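Local coordinates for protein cysteine desulfurase (Thermococcus onnurineus, PDB 5B89) that probably catalyses, with pyridoxal 5'-phosphate as cofactor, the transfer of sulfur from L-cysteine to a sulfur carrier, releasing L-alanine, at residues G310-Q315 against S393-N398; D26-I31 against Y397-E402. One frame throughout, in Å; residues are numbered along the deposited sequence.

Contact 1 (G310-Q315 against S393-N398); sequences GRIERQ and SFHVYN
This is a buried, mostly apolar contact between the first turns of helix 309-329 and the loop that joins strand 389-393 to helix 400-415. I312 and V396 form its centre, and their CA atoms lie 5.1 Å apart. The two side chains cross at about a right angle, with I312 CG1 3.8 Å from V396 CB. V396 CG2 is turned toward the helix backbone and rests 3.9 Å from I312 CA. The other branch of I312 serves a second neighbour: CG2 points away from the backbone N and meets the H395 ring obliquely, 3.9 Å from H395 NE2. I304 and I307 of helix 291-307 also pack on I312; I304 touches H395 as well, and I307 touches V396.

Q315 adds the polar link. Its chain leaves the helix with CG opposite the backbone N (chi1 176°) and then bends at chi2 (71°). This brings Q315 NE2 to N398 O at 2.8 Å. The acceptor lies in the amide plane of Q315, and NE2 also lies in the carbonyl plane of N398. Along the way Q315 CG passes 3.7 Å from V396 O, a buried carbonyl oxygen that has no hydrogen-bond partner.

The loop is shaped from within. H395 to N398 form a type I beta turn, closed by N398 N to H395 O at 3.1 Å. N398 OD1 accepts from H395 N at 2.9 Å, while ND2 of the same amide bonds Y39 O. The result is a type I turn between the last strand and the last helix of the smaller domain of a class-V aminotransferase fold, held on helix 309-329 by apolar packing and one side-chain-to-backbone hydrogen bond.

Contact 2 (D26-I31 against Y397-E402); sequences DVRKDI and YNSLEE
One guanidinium nitrogen, R28 NH1, makes two nearly straight bonds to different parts of the 397-402 segment. It gives one N-H to Y397 O at 3.0 Å and the other to E402 OE2 at 2.9 Å. Both acceptors lie at the guanidinium edge, near its plane. The carboxylate is turned 83° to that plane, and NH1 meets OE2 from above the carboxylate. This is therefore not a two-pronged, coplanar salt bridge. NH2 adds a weak bond to OE2, and a water accepts from R28 NH2 and also lies within hydrogen-bonding distance of E402 OE2. The bend at chi3 of R28 (69°) turns the group toward E402, while R28 CG passes 3.2 Å from Y397 O.

Around the Y397 ring the contact is apolar. I31 CD1 meets the ring obliquely, 3.4 Å from Y397 CD2. V27 CG1 sits at the ring edge, 3.8 Å from Y397 CB. The ring's OH bonds N42 and L47.

E402 OE1 accepts from N398 ND2 and S399 N on opposite faces of its plane. E402 N in turn bonds S399 OG at 3.0 Å, completing a capping box. With both oxygens of E402 engaged and R28 beside it, the carboxylate is probably kept ionised, so the charge pair ties the N-terminal segment to a helix start.

Overall arrangement
Contacts 1 and 2 lie about 9 Å apart, centre to centre, and share Y397 and N398. Both involve the loop between strand 389-393 and helix 400-415; contact 2 also takes in the first turn of that helix. Along the chain, 26-31 comes first, near the N-terminus, then 310-315, and 393-402 last. Contact 1 sets the loop against helix 309-329; contact 2 adds the N-terminal segment, and V27 and V396 pack where the two meet. N398 takes part in both. None of these residues is among those lining the cofactor or alanine pockets, but S393 bonds T43, which belongs to the alanine pocket, and Y397 bonds the adjacent N42.

Contact 1 (G310-Q315 against S393-N398)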
# COMPACT_ATOMS: atom_id res chain seq x y z
N GLY B 310 22.10 16.38 -8.95
CA GLY B 310 22.56 17.67 -9.41
C GLY B 310 22.15 17.99 -10.83
O GLY B 310 21.78 19.07 -11.13
N ARG B 311 22.25 16.99 -11.68
CA ARG B 311 21.83 17.17 -13.03
C ARG B 311 20.32 17.36 -13.12
O ARG B 311 19.86 18.07 -13.88
CB ARG B 311 22.20 15.98 -13.85
CG ARG B 311 23.67 15.75 -14.05
CD ARG B 311 23.81 14.69 -15.14
NE ARG B 311 25.16 14.29 -15.43
CZ ARG B 311 25.61 13.05 -15.51
NH1 ARG B 311 24.86 12.04 -15.23
NH2 ARG B 311 26.86 12.82 -15.86
N ILE B 312 19.58 16.63 -12.29
CA ILE B 312 18.16 16.75 -12.27
C ILE B 312 17.73 18.20 -11.90
O ILE B 312 16.93 18.88 -12.52
CB ILE B 312 17.49 15.72 -11.30
CG1 ILE B 312 17.65 14.27 -11.88
CG2 ILE B 312 16.05 16.00 -11.03
CD1 ILE B 312 17.54 13.19 -10.90
N GLU B 313 18.33 18.64 -10.80
CA GLU B 313 18.00 20.03 -10.30
C GLU B 313 18.35 21.10 -11.35
O GLU B 313 17.56 22.00 -11.62
CB GLU B 313 18.78 20.35 -9.02
CG GLU B 313 18.55 19.42 -7.87
CD GLU B 313 19.36 19.71 -6.62
OE1 GLU B 313 19.35 20.91 -6.31
OE2 GLU B 313 19.89 18.75 -5.93
N ARG B 314 19.49 20.92 -12.00
CA ARG B 314 19.94 21.87 -13.05
C ARG B 314 19.02 21.89 -14.26
O ARG B 314 18.63 22.98 -14.76
CB ARG B 314 21.36 21.59 -13.43
CG ARG B 314 22.22 22.05 -12.24
CD ARG B 314 23.73 22.13 -12.51
NE ARG B 314 24.40 20.83 -12.70
CZ ARG B 314 24.79 20.02 -11.72
NH1 ARG B 314 24.64 20.37 -10.41
NH2 ARG B 314 25.38 18.87 -12.05
N GLN B 315 18.60 20.70 -14.73
CA GLN B 315 17.73 20.66 -15.83
C GLN B 315 16.42 21.31 -15.53
O GLN B 315 15.82 22.04 -16.27
CB GLN B 315 17.55 19.20 -16.33
CG GLN B 315 16.56 19.03 -17.44
CD GLN B 315 16.97 19.58 -18.82
OE1 GLN B 315 18.06 20.18 -18.93
NE2 GLN B 315 16.12 19.48 -19.76
N SER B 393 4.55 20.96 -14.35
CA SER B 393 5.59 20.49 -13.47
C SER B 393 6.46 19.51 -14.22
O SER B 393 6.02 18.77 -15.05
CB SER B 393 5.00 19.85 -12.22
OG SER B 393 4.13 18.88 -12.57
N PHE B 394 7.73 19.56 -13.87
CA PHE B 394 8.77 18.90 -14.59
C PHE B 394 9.61 17.83 -13.92
O PHE B 394 9.62 17.72 -12.75
CB PHE B 394 9.77 19.99 -15.02
CG PHE B 394 9.15 21.21 -15.68
CD1 PHE B 394 8.50 21.12 -16.87
CD2 PHE B 394 9.32 22.46 -15.11
CE1 PHE B 394 7.96 22.24 -17.47
CE2 PHE B 394 8.78 23.57 -15.69
CZ PHE B 394 8.11 23.47 -16.87
N HIS B 395 10.33 17.11 -14.77
CA HIS B 395 11.35 16.17 -14.37
C HIS B 395 12.51 16.30 -15.39
O HIS B 395 12.42 16.99 -16.32
CB HIS B 395 10.89 14.71 -14.16
CG HIS B 395 11.66 14.02 -13.08
ND1 HIS B 395 11.13 13.08 -12.22
CD2 HIS B 395 12.94 14.17 -12.73
CE1 HIS B 395 12.07 12.73 -11.36
NE2 HIS B 395 13.16 13.39 -11.64
N VAL B 396 13.57 15.58 -15.11
CA VAL B 396 14.80 15.60 -15.88
C VAL B 396 14.66 15.23 -17.34
O VAL B 396 15.45 15.60 -18.13
CB VAL B 396 15.92 14.80 -15.17
CG1 VAL B 396 15.66 13.32 -15.21
CG2 VAL B 396 17.30 15.13 -15.73
N TYR B 397 13.62 14.48 -17.65
CA TYR B 397 13.33 14.06 -19.01
C TYR B 397 12.58 15.09 -19.85
O TYR B 397 12.47 14.93 -20.98
CB TYR B 397 12.59 12.69 -19.06
CG TYR B 397 11.46 12.54 -18.08
CD1 TYR B 397 10.27 13.15 -18.25
CD2 TYR B 397 11.62 11.75 -16.99
CE1 TYR B 397 9.26 13.00 -17.35
CE2 TYR B 397 10.63 11.59 -16.07
CZ TYR B 397 9.47 12.21 -16.26
OH TYR B 397 8.52 12.03 -15.30
N ASN B 398 12.07 16.12 -19.24
CA ASN B 398 11.47 17.23 -19.92
C ASN B 398 12.56 18.14 -20.53
O ASN B 398 13.65 18.18 -20.11
CB ASN B 398 10.50 18.03 -19.08
CG ASN B 398 9.31 17.25 -18.65
OD1 ASN B 398 9.07 17.15 -17.42
ND2 ASN B 398 8.53 16.69 -19.60

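Contact 2 (D26-I31 against Y397-E402)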
# COMPACT_ATOMS: atom_id res chain seq x y z
N ASP B 26 19.08 11.04 -23.12
CA ASP B 26 19.37 9.65 -22.72
C ASP B 26 18.38 9.14 -21.63
O ASP B 26 18.29 7.92 -21.42
CB ASP B 26 20.79 9.49 -22.19
CG ASP B 26 21.81 9.48 -23.33
OD1 ASP B 26 21.36 9.28 -24.49
OD2 ASP B 26 23.01 9.73 -23.10
N VAL B 27 17.63 10.03 -21.01
CA VAL B 27 16.54 9.63 -20.12
C VAL B 27 15.29 9.32 -20.94
O VAL B 27 14.56 8.31 -20.73
CB VAL B 27 16.30 10.68 -19.05
CG1 VAL B 27 15.24 10.16 -18.05
CG2 VAL B 27 17.59 10.90 -18.28
N ARG B 28 14.95 10.17 -21.88
CA ARG B 28 13.78 10.10 -22.73
C ARG B 28 13.79 8.80 -23.52
O ARG B 28 12.69 8.26 -23.76
CB ARG B 28 13.70 11.26 -23.66
CG ARG B 28 13.47 12.62 -22.97
CD ARG B 28 13.65 13.77 -23.92
NE ARG B 28 12.61 13.85 -24.92
CZ ARG B 28 11.44 14.39 -24.77
NH1 ARG B 28 10.99 14.90 -23.62
NH2 ARG B 28 10.54 14.42 -25.76
N LYS B 29 14.94 8.28 -23.86
CA LYS B 29 14.99 7.03 -24.59
C LYS B 29 14.45 5.84 -23.84
O LYS B 29 14.16 4.88 -24.42
CB LYS B 29 16.41 6.66 -24.96
CG LYS B 29 16.99 7.46 -26.06
CD LYS B 29 18.47 7.16 -26.14
CE LYS B 29 18.79 6.31 -27.33
NZ LYS B 29 18.68 7.16 -28.54
N ASP B 30 14.35 5.95 -22.53
CA ASP B 30 13.82 4.89 -21.71
C ASP B 30 12.34 5.06 -21.33
O ASP B 30 11.83 4.25 -20.63
CB ASP B 30 14.58 4.80 -20.39
CG ASP B 30 16.00 4.32 -20.54
OD1 ASP B 30 16.28 3.62 -21.47
OD2 ASP B 30 16.83 4.69 -19.75
N ILE B 31 11.71 6.11 -21.81
CA ILE B 31 10.32 6.44 -21.49
C ILE B 31 9.51 6.65 -22.77
O ILE B 31 9.49 7.71 -23.30
CB ILE B 31 10.26 7.70 -20.60
CG1 ILE B 31 11.15 7.51 -19.37
CG2 ILE B 31 8.84 7.95 -20.15
CD1 ILE B 31 11.42 8.78 -18.59
N TYR B 397 13.62 14.48 -17.65
CA TYR B 397 13.33 14.06 -19.01
C TYR B 397 12.58 15.09 -19.85
O TYR B 397 12.47 14.93 -20.98
CB TYR B 397 12.59 12.69 -19.06
CG TYR B 397 11.46 12.54 -18.08
CD1 TYR B 397 10.27 13.15 -18.25
CD2 TYR B 397 11.62 11.75 -16.99
CE1 TYR B 397 9.26 13.00 -17.35
CE2 TYR B 397 10.63 11.59 -16.07
CZ TYR B 397 9.47 12.21 -16.26
OH TYR B 397 8.52 12.03 -15.30
N ASN B 398 12.07 16.12 -19.24
CA ASN B 398 11.47 17.23 -19.92
C ASN B 398 12.56 18.14 -20.53
O ASN B 398 13.65 18.18 -20.11
CB ASN B 398 10.50 18.03 -19.08
CG ASN B 398 9.31 17.25 -18.65
OD1 ASN B 398 9.07 17.15 -17.42
ND2 ASN B 398 8.53 16.69 -19.60
N SER B 399 12.22 18.68 -21.71
CA SER B 399 13.19 19.44 -22.54
C SER B 399 12.75 20.89 -22.77
O SER B 399 11.60 21.28 -22.74
CB SER B 399 13.28 18.74 -23.95
OG SER B 399 12.14 18.98 -24.69
N LEU B 400 13.84 21.69 -23.07
CA LEU B 400 13.53 23.09 -23.45
C LEU B 400 12.64 23.24 -24.75
O LEU B 400 11.84 24.07 -24.88
CB LEU B 400 14.80 23.90 -23.58
CG LEU B 400 15.43 24.35 -22.22
CD1 LEU B 400 16.88 24.81 -22.41
CD2 LEU B 400 14.51 25.39 -21.61
N GLU B 401 12.82 22.27 -25.64
CA GLU B 401 11.98 22.13 -26.85
C GLU B 401 10.51 22.03 -26.53
O GLU B 401 9.63 22.64 -27.10
CB GLU B 401 12.47 21.00 -27.75
CG GLU B 401 13.80 21.27 -28.44
CD GLU B 401 15.03 20.83 -27.63
OE1 GLU B 401 16.15 20.80 -28.25
OE2 GLU B 401 14.99 20.53 -26.40
N GLU B 402 10.24 21.17 -25.48
CA GLU B 402 8.92 21.08 -25.00
C GLU B 402 8.33 22.36 -24.38
O GLU B 402 7.20 22.66 -24.55
CB GLU B 402 8.81 19.92 -23.93
CG GLU B 402 8.99 18.51 -24.47
CD GLU B 402 8.91 17.43 -23.38
OE1 GLU B 402 9.37 17.70 -22.24
OE2 GLU B 402 8.48 16.26 -23.66
O HOH W 1 7.68 15.34 -25.97